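Local atomic coordinates of McyG protein (Microcystis aeruginosa PCC 7806, PDB entry 4R0M), a protein that binds phenylalanyl-adenylate in its adenylation domain and probably activates an aromatic starter acid for microcystin synthesis, next to a peptidyl carrier domain. Residues A[108-111]-A[112-115]; A[193-196]-A[197-200]; A[204-207]-A[208-212]; A[312-315]-A[316-320]; A[472-475]-A[476-479]. All coordinates share one frame; numbering follows the deposited sequence.

Contact 1. Residues A[108-111]-A[112-115]; sequences LENS and AVKK
The carboxamide of N110 meets V113 from one side of its plane: both V113 N and the methyl CG2 lie on that side, while A112 CB, 3.4 Å from N110 OD1, stands off the other. The methyl slants in beyond the polar end of the amide, V113 CG2 being 3.5 Å from N110 OD1 and equally far from N110 ND2, and the two side chains cross at about a right angle. N110 is the N-cap: with CG between the backbone N and the carbonyl carbon (chi1 65°), its amide folds back over the first turn, where OD1 accepts V113 N at 2.8 Å from a donor tilted 33° out of the carbonyl plane. ND2 is used as well, donating to S105 O, which probably holds the amide in this rotation. Behind the cap the ordinary helical bonds begin, K114 N to N110 O and K115 N to S111 O. K114 runs extended past the cap residue, its CG 3.7 Å from N110 O and its CE 4.1 Å from E109 CG. E109 OE1 and K114 NZ remain 4.2 Å apart, too far for a salt bridge. The cap thus opens helix 111-122 where the loop after strand 96-99 ends, with A103 of that loop against N110, A112 and V113, while K115 reaches away to bond F181 O of strand 176-182.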
loop_
_atom_site.group_PDB
_atom_site.type_symbol
_atom_site.label_atom_id
_atom_site.label_comp_id
_atom_site.label_asym_id
_atom_site.label_seq_id
_atom_site.Cartn_x
_atom_site.Cartn_y
_atom_site.Cartn_z
ATOM N N LEU A 108 7.017 -5.469 22.538
ATOM C CA LEU A 108 7.281 -4.034 22.618
ATOM C C LEU A 108 6.134 -3.231 22.015
ATOM O O LEU A 108 5.411 -3.717 21.144
ATOM C CB LEU A 108 8.597 -3.683 21.913
ATOM C CG LEU A 108 9.909 -4.306 22.410
ATOM C CD1 LEU A 108 11.013 -4.081 21.387
ATOM C CD2 LEU A 108 10.318 -3.768 23.777
ATOM N N GLU A 109 5.995 -1.993 22.479
ATOM C CA GLU A 109 4.898 -1.102 22.109
ATOM C C GLU A 109 5.034 -0.610 20.665
ATOM O O GLU A 109 6.021 0.046 20.317
ATOM C CB GLU A 109 4.881 0.085 23.077
ATOM C CG GLU A 109 3.521 0.690 23.369
ATOM C CD GLU A 109 3.546 1.595 24.590
ATOM O OE1 GLU A 109 3.516 2.832 24.419
ATOM O OE2 GLU A 109 3.607 1.074 25.724
ATOM N N ASN A 110 4.045 -0.941 19.832
ATOM C CA ASN A 110 3.998 -0.498 18.431
ATOM C C ASN A 110 2.573 -0.432 17.876
ATOM O O ASN A 110 1.660 -1.065 18.413
ATOM C CB ASN A 110 4.892 -1.372 17.536
ATOM C CG ASN A 110 4.409 -2.807 17.445
ATOM O OD1 ASN A 110 3.409 -3.099 16.790
ATOM N ND2 ASN A 110 5.129 -3.714 18.093
ATOM N N SER A 111 2.394 0.325 16.795
ATOM C CA SER A 111 1.070 0.587 16.230
ATOM C C SER A 111 0.380 -0.664 15.679
ATOM O O SER A 111 -0.850 -0.757 15.708
ATOM C CB SER A 111 1.148 1.666 15.150
ATOM O OG SER A 111 1.918 1.222 14.051
ATOM N N ALA A 112 1.171 -1.618 15.190
ATOM C CA ALA A 112 0.640 -2.864 14.641
ATOM C C ALA A 112 0.029 -3.760 15.718
ATOM O O ALA A 112 -1.011 -4.382 15.493
ATOM C CB ALA A 112 1.713 -3.609 13.861
ATOM N N VAL A 113 0.676 -3.815 16.883
ATOM C CA VAL A 113 0.136 -4.519 18.052
ATOM C C VAL A 113 -1.187 -3.892 18.504
ATOM O O VAL A 113 -2.141 -4.609 18.814
ATOM C CB VAL A 113 1.159 -4.555 19.217
ATOM C CG1 VAL A 113 0.483 -4.848 20.552
ATOM C CG2 VAL A 113 2.245 -5.583 18.939
ATOM N N LYS A 114 -1.235 -2.558 18.524
ATOM C CA LYS A 114 -2.437 -1.814 18.915
ATOM C C LYS A 114 -3.588 -2.042 17.939
ATOM O O LYS A 114 -4.736 -2.206 18.354
ATOM C CB LYS A 114 -2.142 -0.314 19.029
ATOM C CG LYS A 114 -1.342 0.073 20.264
ATOM C CD LYS A 114 -0.756 1.474 20.141
ATOM C CE LYS A 114 0.227 1.758 21.268
ATOM N NZ LYS A 114 0.925 3.063 21.094
ATOM N N LYS A 115 -3.268 -2.053 16.648
ATOM C CA LYS A 115 -4.255 -2.294 15.600
ATOM C C LYS A 115 -4.861 -3.692 15.743
ATOM O O LYS A 115 -6.081 -3.849 15.711
ATOM C CB LYS A 115 -3.623 -2.113 14.221
ATOM C CG LYS A 115 -4.617 -1.812 13.112
ATOM C CD LYS A 115 -3.915 -1.742 11.767
ATOM C CE LYS A 115 -4.841 -1.214 10.688
ATOM N NZ LYS A 115 -4.182 -1.219 9.353
#

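Contact 2. Residues A[193-196]-A[197-200]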
loop_
_atom_site.group_PDB
_atom_site.type_symbol
_atom_site.label_atom_id
_atom_site.label_comp_id
_atom_site.label_asym_id
_atom_site.label_seq_id
_atom_site.Cartn_x
_atom_site.Cartn_y
_atom_site.Cartn_z
ATOM N N ILE A 193 -15.220 -2.598 3.926
ATOM C CA ILE A 193 -15.935 -3.786 3.471
ATOM C C ILE A 193 -15.812 -3.904 1.954
ATOM O O ILE A 193 -16.158 -2.977 1.220
ATOM C CB ILE A 193 -17.429 -3.761 3.882
ATOM C CG1 ILE A 193 -17.569 -3.768 5.411
ATOM C CG2 ILE A 193 -18.180 -4.945 3.279
ATOM C CD1 ILE A 193 -18.957 -3.417 5.914
ATOM N N LEU A 194 -15.306 -5.043 1.493
ATOM C CA LEU A 194 -15.193 -5.306 0.063
ATOM C C LEU A 194 -15.935 -6.578 -0.327
ATOM O O LEU A 194 -15.666 -7.664 0.195
ATOM C CB LEU A 194 -13.726 -5.374 -0.377
ATOM C CG LEU A 194 -12.847 -4.132 -0.169
ATOM C CD1 LEU A 194 -11.417 -4.422 -0.595
ATOM C CD2 LEU A 194 -13.390 -2.920 -0.913
ATOM N N THR A 195 -16.884 -6.421 -1.243
ATOM C CA THR A 195 -17.670 -7.535 -1.754
ATOM C C THR A 195 -16.919 -8.209 -2.898
ATOM O O THR A 195 -15.939 -7.656 -3.412
ATOM C CB THR A 195 -19.048 -7.055 -2.255
ATOM O OG1 THR A 195 -18.869 -6.149 -3.350
ATOM C CG2 THR A 195 -19.809 -6.349 -1.142
ATOM N N HIS A 196 -17.373 -9.401 -3.288
ATOM C CA HIS A 196 -16.874 -10.073 -4.490
ATOM C C HIS A 196 -17.026 -9.167 -5.675
ATOM O O HIS A 196 -16.108 -9.026 -6.485
ATOM C CB HIS A 196 -17.645 -11.363 -4.764
ATOM C CG HIS A 196 -17.647 -12.339 -3.616
ATOM N ND1 HIS A 196 -16.768 -13.352 -3.527
ATOM C CD2 HIS A 196 -18.476 -12.438 -2.501
ATOM C CE1 HIS A 196 -17.014 -14.062 -2.410
ATOM N NE2 HIS A 196 -18.059 -13.502 -1.783
ATOM N N HIS A 197 -18.198 -8.542 -5.773
ATOM C CA HIS A 197 -18.526 -7.653 -6.880
ATOM C C HIS A 197 -17.643 -6.437 -6.919
ATOM O O HIS A 197 -17.275 -5.988 -8.001
ATOM C CB HIS A 197 -19.999 -7.257 -6.840
ATOM C CG HIS A 197 -20.480 -6.579 -8.103
ATOM N ND1 HIS A 197 -20.549 -7.216 -9.287
ATOM C CD2 HIS A 197 -20.926 -5.279 -8.330
ATOM C CE1 HIS A 197 -21.011 -6.370 -10.226
ATOM N NE2 HIS A 197 -21.242 -5.184 -9.640
ATOM N N ASN A 198 -17.298 -5.899 -5.744
ATOM C CA ASN A 198 -16.316 -4.810 -5.641
ATOM C C ASN A 198 -14.988 -5.200 -6.278
ATOM O O ASN A 198 -14.486 -4.511 -7.165
ATOM C CB ASN A 198 -16.064 -4.414 -4.173
ATOM C CG ASN A 198 -17.201 -3.607 -3.557
ATOM O OD1 ASN A 198 -17.473 -3.728 -2.359
ATOM N ND2 ASN A 198 -17.860 -2.778 -4.360
ATOM N N ILE A 199 -14.437 -6.320 -5.815
ATOM C CA ILE A 199 -13.115 -6.792 -6.223
ATOM C C ILE A 199 -13.070 -7.154 -7.713
ATOM O O ILE A 199 -12.183 -6.700 -8.443
ATOM C CB ILE A 199 -12.660 -7.985 -5.346
ATOM C CG1 ILE A 199 -12.499 -7.538 -3.887
ATOM C CG2 ILE A 199 -11.358 -8.585 -5.867
ATOM C CD1 ILE A 199 -12.576 -8.660 -2.872
ATOM N N LEU A 200 -14.040 -7.950 -8.157
ATOM C CA LEU A 200 -14.064 -8.439 -9.535
ATOM C C LEU A 200 -14.442 -7.371 -10.556
ATOM O O LEU A 200 -14.124 -7.498 -11.739
ATOM C CB LEU A 200 -14.939 -9.691 -9.661
ATOM C CG LEU A 200 -14.405 -10.867 -8.833
ATOM C CD1 LEU A 200 -15.355 -12.052 -8.877
ATOM C CD2 LEU A 200 -13.004 -11.273 -9.277
#
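I193 comes no nearer to the helix than its carbonyl, 3.9 Å from N198 OD1, and that I193 O accepts T398 OG1 instead. At L194 the approach becomes apolar: L194 CB lies 4.3 Å from I199 CD1, with N198 OD1 beside its CA. T195 is the pivot, because it and N198 form a capping box in which each side chain receives the other's backbone N-H. T195 OG1, set between the backbone N and the carbonyl carbon (chi1 63°), accepts N198 N at 2.9 Å. In return T195 N points almost exactly at N198 OD1, 3.0 Å away at an N-H...O angle of 177°, arriving from the flank of the amide carbonyl rather than head-on. T195 O also takes I199 N at 3.1 Å, joining the cap to the first full turn. H196 then supplies the next acceptor, its O taking L200 N at 2.9 Å while L200 CB and CG pack beside the same oxygen; the H196 ring leads away from the turn, and its ND1 bonds L19 N. A leucine in place of N198 would probably leave T195 N without its acceptor and N395 O without the donor that ND2 now provides. The box marks the passage from strand 190-195, paired with strand 176-182, into helix 196-210, whose I199 packs on V231 and I235 of helix 227-240 while H197 stacks on W16.

Contact 3. Residues A[204-207]-A[208-212]; sequences AGTV and VMNHF
T206 and F212 cross obliquely at the C-terminus of helix 196-210, where H211 takes a left-handed backbone conformation (phi 61°) and turns the chain out of the helix. The aromatic ring comes back against the last turn. One face receives N210 CB, 3.6 Å above the plane and displaced toward the rim, while T206 CG2 reaches CE2 of F212 at 3.9 Å. That methyl is directed there because it stands opposite T206 N about the CA-CB bond, leaving OG1 to bond M202 O further back in the helix. T206 and N210 meet at a slant, and their polar link runs through the T206 backbone: T206 O accepts N210 N at 3.1 Å, and the N210 amide bends over so that ND2 adds a second, weak bond to the same oxygen. Beyond this shell, F212 meets F300 edge-to-face and touches M236 and L240 of helix 227-240, so the ring ties the helix end to strand 300-303 and to a second helix. A serine at F212 would probably take away the surface on which T206 CG2 and N210 CB rest and leave the F300 ring without its aromatic partner. V207 O closes the helix: it draws a weak bond from H211 N, and F212 N, five residues on, donates to it at 3.3 Å with an N-H...O angle of 154°, while V207 CG1 lies 3.4 Å from F212 O.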
loop_
_atom_site.group_PDB
_atom_site.type_symbol
_atom_site.label_atom_id
_atom_site.label_comp_id
_atom_site.label_asym_id
_atom_site.label_seq_id
_atom_site.Cartn_x
_atom_site.Cartn_y
_atom_site.Cartn_z
ATOM N N ALA A 204 -11.967 -6.722 -13.681
ATOM C CA ALA A 204 -12.482 -6.642 -15.044
ATOM C C ALA A 204 -12.130 -5.307 -15.698
ATOM O O ALA A 204 -11.621 -5.283 -16.820
ATOM C CB ALA A 204 -13.989 -6.880 -15.064
ATOM N N GLY A 205 -12.380 -4.211 -14.983
ATOM C CA GLY A 205 -12.082 -2.865 -15.479
ATOM C C GLY A 205 -10.613 -2.653 -15.804
ATOM O O GLY A 205 -10.278 -2.093 -16.847
ATOM N N THR A 206 -9.739 -3.115 -14.913
ATOM C CA THR A 206 -8.292 -2.994 -15.098
ATOM C C THR A 206 -7.803 -3.836 -16.284
ATOM O O THR A 206 -6.961 -3.385 -17.062
ATOM C CB THR A 206 -7.530 -3.368 -13.805
ATOM O OG1 THR A 206 -8.001 -2.555 -12.725
ATOM C CG2 THR A 206 -6.031 -3.156 -13.961
ATOM N N VAL A 207 -8.351 -5.043 -16.421
ATOM C CA VAL A 207 -7.963 -5.963 -17.492
ATOM C C VAL A 207 -8.364 -5.423 -18.869
ATOM O O VAL A 207 -7.522 -5.329 -19.766
ATOM C CB VAL A 207 -8.521 -7.390 -17.251
ATOM C CG1 VAL A 207 -8.425 -8.245 -18.510
ATOM C CG2 VAL A 207 -7.778 -8.059 -16.102
ATOM N N VAL A 208 -9.636 -5.050 -19.018
ATOM C CA VAL A 208 -10.156 -4.508 -20.278
ATOM C C VAL A 208 -9.384 -3.260 -20.722
ATOM O O VAL A 208 -8.971 -3.162 -21.882
ATOM C CB VAL A 208 -11.677 -4.204 -20.202
ATOM C CG1 VAL A 208 -12.172 -3.558 -21.490
ATOM C CG2 VAL A 208 -12.468 -5.475 -19.931
HETATM N N MSE A 209 -9.180 -2.326 -19.792
HETATM C CA MSE A 209 -8.515 -1.054 -20.086
HETATM C C MSE A 209 -7.076 -1.250 -20.485
HETATM O O MSE A 209 -6.594 -0.600 -21.417
HETATM C CB MSE A 209 -8.592 -0.133 -18.866
HETATM C CG MSE A 209 -7.952 1.232 -19.115
HETATM SE SE MSE A 209 -8.206 2.385 -17.538
HETATM C CE MSE A 209 -6.939 3.799 -18.057
ATOM N N ASN A 210 -6.379 -2.150 -19.797
ATOM C CA ASN A 210 -4.935 -2.298 -19.986
ATOM C C ASN A 210 -4.505 -3.504 -20.820
ATOM O O ASN A 210 -3.307 -3.738 -21.007
ATOM C CB ASN A 210 -4.217 -2.262 -18.634
ATOM C CG ASN A 210 -4.398 -0.933 -17.920
ATOM O OD1 ASN A 210 -3.978 0.114 -18.415
ATOM N ND2 ASN A 210 -5.029 -0.967 -16.753
ATOM N N HIS A 211 -5.490 -4.249 -21.323
ATOM C CA HIS A 211 -5.271 -5.373 -22.248
ATOM C C HIS A 211 -4.426 -6.479 -21.668
ATOM O O HIS A 211 -3.496 -6.972 -22.314
ATOM C CB HIS A 211 -4.684 -4.889 -23.578
ATOM C CG HIS A 211 -5.408 -3.705 -24.178
ATOM N ND1 HIS A 211 -6.646 -3.801 -24.699
ATOM C CD2 HIS A 211 -5.016 -2.378 -24.335
ATOM C CE1 HIS A 211 -7.034 -2.595 -25.159
ATOM N NE2 HIS A 211 -6.034 -1.725 -24.936
ATOM N N PHE A 212 -4.743 -6.881 -20.439
ATOM C CA PHE A 212 -4.048 -7.994 -19.797
ATOM C C PHE A 212 -4.648 -9.322 -20.244
ATOM O O PHE A 212 -5.858 -9.426 -20.455
ATOM C CB PHE A 212 -4.112 -7.884 -18.266
ATOM C CG PHE A 212 -3.447 -6.653 -17.697
ATOM C CD1 PHE A 212 -2.353 -6.061 -18.328
ATOM C CD2 PHE A 212 -3.896 -6.108 -16.497
ATOM C CE1 PHE A 212 -1.745 -4.936 -17.788
ATOM C CE2 PHE A 212 -3.289 -4.986 -15.951
ATOM C CZ PHE A 212 -2.211 -4.401 -16.595
#

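Contact 4. Residues A[312-315]-A[316-320]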
loop_
_atom_site.group_PDB
_atom_site.type_symbol
_atom_site.label_atom_id
_atom_site.label_comp_id
_atom_site.label_asym_id
_atom_site.label_seq_id
_atom_site.Cartn_x
_atom_site.Cartn_y
_atom_site.Cartn_z
ATOM N N THR A 312 12.015 12.099 -9.596
ATOM C CA THR A 312 12.382 10.719 -9.280
ATOM C C THR A 312 12.063 9.787 -10.451
ATOM O O THR A 312 12.887 8.952 -10.826
ATOM C CB THR A 312 11.690 10.237 -7.983
ATOM O OG1 THR A 312 11.994 11.146 -6.917
ATOM C CG2 THR A 312 12.153 8.838 -7.591
ATOM N N ILE A 313 10.872 9.944 -11.026
ATOM C CA ILE A 313 10.466 9.172 -12.202
ATOM C C ILE A 313 11.362 9.465 -13.408
ATOM O O ILE A 313 11.799 8.538 -14.100
ATOM C CB ILE A 313 8.984 9.420 -12.564
ATOM C CG1 ILE A 313 8.057 8.688 -11.589
ATOM C CG2 ILE A 313 8.688 8.975 -13.989
ATOM C CD1 ILE A 313 8.012 7.182 -11.763
ATOM N N ARG A 314 11.632 10.749 -13.645
ATOM C CA ARG A 314 12.477 11.189 -14.757
ATOM C C ARG A 314 13.857 10.533 -14.703
ATOM O O ARG A 314 14.369 10.063 -15.723
ATOM C CB ARG A 314 12.605 12.717 -14.756
ATOM C CG ARG A 314 13.380 13.300 -15.928
ATOM C CD ARG A 314 13.673 14.776 -15.708
ATOM N NE ARG A 314 14.717 15.264 -16.608
ATOM C CZ ARG A 314 14.495 15.930 -17.740
ATOM N NH1 ARG A 314 13.257 16.206 -18.134
ATOM N NH2 ARG A 314 15.520 16.326 -18.482
ATOM N N LEU A 315 14.441 10.496 -13.507
ATOM C CA LEU A 315 15.748 9.886 -13.293
ATOM C C LEU A 315 15.686 8.363 -13.434
ATOM O O LEU A 315 16.634 7.741 -13.915
ATOM C CB LEU A 315 16.300 10.283 -11.919
ATOM C CG LEU A 315 17.716 9.848 -11.527
ATOM C CD1 LEU A 315 18.771 10.448 -12.449
ATOM C CD2 LEU A 315 18.001 10.214 -10.077
ATOM N N PHE A 316 14.562 7.784 -13.014
ATOM C CA PHE A 316 14.328 6.340 -13.078
ATOM C C PHE A 316 14.339 5.846 -14.524
ATOM O O PHE A 316 14.950 4.821 -14.828
ATOM C CB PHE A 316 12.996 6.004 -12.397
ATOM C CG PHE A 316 12.797 4.541 -12.114
ATOM C CD1 PHE A 316 13.338 3.958 -10.972
ATOM C CD2 PHE A 316 12.042 3.749 -12.975
ATOM C CE1 PHE A 316 13.143 2.612 -10.704
ATOM C CE2 PHE A 316 11.843 2.402 -12.709
ATOM C CZ PHE A 316 12.393 1.833 -11.572
ATOM N N LEU A 317 13.666 6.588 -15.403
ATOM C CA LEU A 317 13.651 6.299 -16.836
ATOM C C LEU A 317 15.045 6.373 -17.449
ATOM O O LEU A 317 15.467 5.448 -18.141
ATOM C CB LEU A 317 12.709 7.255 -17.572
ATOM C CG LEU A 317 11.237 6.854 -17.667
ATOM C CD1 LEU A 317 10.346 8.072 -17.851
ATOM C CD2 LEU A 317 11.004 5.838 -18.777
ATOM N N GLU A 318 15.754 7.468 -17.178
ATOM C CA GLU A 318 17.099 7.692 -17.714
ATOM C C GLU A 318 18.066 6.566 -17.355
ATOM O O GLU A 318 18.852 6.123 -18.198
ATOM C CB GLU A 318 17.661 9.033 -17.229
ATOM C CG GLU A 318 17.029 10.255 -17.878
ATOM C CD GLU A 318 17.442 11.557 -17.213
ATOM O OE1 GLU A 318 18.593 11.654 -16.727
ATOM O OE2 GLU A 318 16.612 12.490 -17.179
ATOM N N ILE A 319 17.998 6.111 -16.106
ATOM C CA ILE A 319 18.858 5.038 -15.619
ATOM C C ILE A 319 18.504 3.697 -16.271
ATOM O O ILE A 319 19.392 2.957 -16.701
ATOM C CB ILE A 319 18.796 4.913 -14.077
ATOM C CG1 ILE A 319 19.379 6.163 -13.409
ATOM C CG2 ILE A 319 19.539 3.670 -13.600
ATOM C CD1 ILE A 319 19.012 6.314 -11.945
ATOM N N LEU A 320 17.207 3.401 -16.357
ATOM C CA LEU A 320 16.754 2.061 -16.732
ATOM C C LEU A 320 16.405 1.843 -18.207
ATOM O O LEU A 320 16.238 0.698 -18.631
ATOM C CB LEU A 320 15.608 1.595 -15.822
ATOM C CG LEU A 320 15.961 1.243 -14.371
ATOM C CD1 LEU A 320 14.800 0.516 -13.718
ATOM C CD2 LEU A 320 17.224 0.399 -14.267
#
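T312 O is gripped from two directions, by F316 N one turn on at 3.0 Å, with a bent N-H...O angle of 143°, and by N282 ND2 of the neighbouring helix 275-282. The next rung is straighter: I313 O accepts L317 N nearly along the carbonyl direction at 3.0 Å, and beside it I313 CG2 and L317 CD1 touch loosely at 4.3 Å. The buried ring of F316 leads away from this ladder, since its CG stands opposite the backbone N (chi1 -166°), and meets F278, L301 and I330. Those contacts place the segment in a beta-alpha-beta unit: helix 310-320 is the crossover between strands 300-303 and 330-336, which lie side by side and parallel in the large sheet, and I313, F316 and L317 all touch I330. On a more open side R314 and E318 pair as a salt bridge, R314 NE to E318 OE2 at 3.4 Å. The carboxylate plane stands 82° from the guanidinium plane and OE2 lies well out of the latter, so attraction of charge is at work without an N-H aimed at the oxygen. E318 OE2 rests 3.6 Å from R314 CG as well, and R314 NH1 has a weak bond to L354 O. Nearer the surface, L315 CG packs on I319 CD1 at 3.8 Å, and I319 CG1 presses to 3.2 Å from L315 O.

Contact 5. Residues A[472-475]-A[476-479]; sequences VFDQ and SRET
D474 carries its CG opposite the backbone N (chi1 -175°), and R477 kinks at its third torsion (-70°), two choices that bring carboxylate and guanidinium together across the turn. D474 OD2 accepts R477 NE at 2.7 Å, lying near the guanidinium plane and at its edge, while R477 NH2 adds a weak bond to the same oxygen; the planes of the two groups stand 80° apart. The turn closes a beta hairpin and carries a G1 bulge: E478, with positive phi, and T479 together face D474. D474 N donates to T479 O at 2.8 Å and T479 N returns a bond to D474 O at 3.2 Å. On the other flank the F473 ring lies obliquely against the E478-T479 peptide, its CE1 3.8 Å from E478 C, while Q475 OE1 sits in the plane at its edge. Q475 and E478 run side by side. The hairpin joins strands 468-474 and 479-486. Its chemistry is uneven: the D474 charge is probably largely balanced by R477, whereas E478 OE1 stands 3.3 Å from Q475 O, an approach of two acceptors likely to be mildly unfavourable.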
loop_
_atom_site.group_PDB
_atom_site.type_symbol
_atom_site.label_atom_id
_atom_site.label_comp_id
_atom_site.label_asym_id
_atom_site.label_seq_id
_atom_site.Cartn_x
_atom_site.Cartn_y
_atom_site.Cartn_z
ATOM N N VAL A 472 3.032 22.753 11.171
ATOM C CA VAL A 472 2.212 23.002 12.361
ATOM C C VAL A 472 2.064 24.505 12.595
ATOM O O VAL A 472 2.913 25.296 12.174
ATOM C CB VAL A 472 2.761 22.310 13.638
ATOM C CG1 VAL A 472 3.136 20.859 13.363
ATOM C CG2 VAL A 472 3.941 23.070 14.230
ATOM N N PHE A 473 0.979 24.894 13.258
ATOM C CA PHE A 473 0.768 26.288 13.631
ATOM C C PHE A 473 1.284 26.545 15.045
ATOM O O PHE A 473 0.847 25.902 16.003
ATOM C CB PHE A 473 -0.713 26.661 13.513
ATOM C CG PHE A 473 -0.994 28.119 13.749
ATOM C CD1 PHE A 473 -0.643 29.074 12.799
ATOM C CD2 PHE A 473 -1.621 28.537 14.919
ATOM C CE1 PHE A 473 -0.906 30.421 13.014
ATOM C CE2 PHE A 473 -1.888 29.882 15.138
ATOM C CZ PHE A 473 -1.530 30.824 14.185
ATOM N N ASP A 474 2.226 27.477 15.164
ATOM C CA ASP A 474 2.772 27.858 16.463
ATOM C C ASP A 474 1.905 28.946 17.089
ATOM O O ASP A 474 1.789 30.048 16.547
ATOM C CB ASP A 474 4.225 28.327 16.328
ATOM C CG ASP A 474 4.882 28.618 17.671
ATOM O OD1 ASP A 474 4.471 28.028 18.694
ATOM O OD2 ASP A 474 5.824 29.437 17.698
ATOM N N GLN A 475 1.297 28.619 18.226
ATOM C CA GLN A 475 0.371 29.520 18.914
ATOM C C GLN A 475 1.086 30.709 19.558
ATOM O O GLN A 475 0.613 31.845 19.468
ATOM C CB GLN A 475 -0.455 28.742 19.952
ATOM C CG GLN A 475 -1.543 29.547 20.658
ATOM C CD GLN A 475 -2.654 30.022 19.732
ATOM O OE1 GLN A 475 -2.850 29.487 18.639
ATOM N NE2 GLN A 475 -3.393 31.033 20.175
ATOM N N SER A 476 2.225 30.437 20.194
ATOM C CA SER A 476 3.016 31.458 20.887
ATOM C C SER A 476 3.427 32.615 19.976
ATOM O O SER A 476 3.293 33.780 20.350
ATOM C CB SER A 476 4.263 30.833 21.520
ATOM O OG SER A 476 3.918 29.758 22.376
ATOM N N ARG A 477 3.918 32.282 18.784
ATOM C CA ARG A 477 4.422 33.280 17.840
ATOM C C ARG A 477 3.447 33.576 16.696
ATOM O O ARG A 477 3.756 34.369 15.801
ATOM C CB ARG A 477 5.785 32.850 17.289
ATOM C CG ARG A 477 6.901 32.875 18.321
ATOM C CD ARG A 477 8.195 32.314 17.759
ATOM N NE ARG A 477 8.117 30.872 17.533
ATOM C CZ ARG A 477 9.119 30.124 17.078
ATOM N NH1 ARG A 477 10.293 30.673 16.795
ATOM N NH2 ARG A 477 8.945 28.821 16.905
ATOM N N GLU A 478 2.279 32.934 16.740
ATOM C CA GLU A 478 1.191 33.145 15.770
ATOM C C GLU A 478 1.618 32.963 14.307
ATOM O O GLU A 478 1.207 33.728 13.429
ATOM C CB GLU A 478 0.519 34.514 15.983
ATOM C CG GLU A 478 -0.039 34.752 17.384
ATOM C CD GLU A 478 -1.448 34.214 17.577
ATOM O OE1 GLU A 478 -1.681 33.005 17.347
ATOM O OE2 GLU A 478 -2.330 35.004 17.981
ATOM N N THR A 479 2.439 31.946 14.052
ATOM C CA THR A 479 2.949 31.679 12.704
ATOM C C THR A 479 3.101 30.181 12.395
ATOM O O THR A 479 3.172 29.351 13.304
ATOM C CB THR A 479 4.276 32.432 12.433
ATOM O OG1 THR A 479 4.625 32.312 11.047
ATOM C CG2 THR A 479 5.419 31.889 13.301
#

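Contacts 1 to 4 surround the phenylalanyl-adenylate without forming one cluster. The side chains of K115 in contact 1 and T206 in contact 3 come within about 8 Å of the ligand, L194 of contact 2 about 9 Å and I313 of contact 4 about 10 Å. Contacts 2 and 3 are the start and finish of one helix, 196-210, with centres 17 Å apart, so that a capping box begins the helix and a residue with positive phi ends it. Contact 1 lies on the opposite side of the chain's centre from contacts 3 and 4, their centres 38 and 37 Å away. Contact 5 is peripheral, 34 Å from the chain's centre and 32 to 49 Å, centre to centre, from the others.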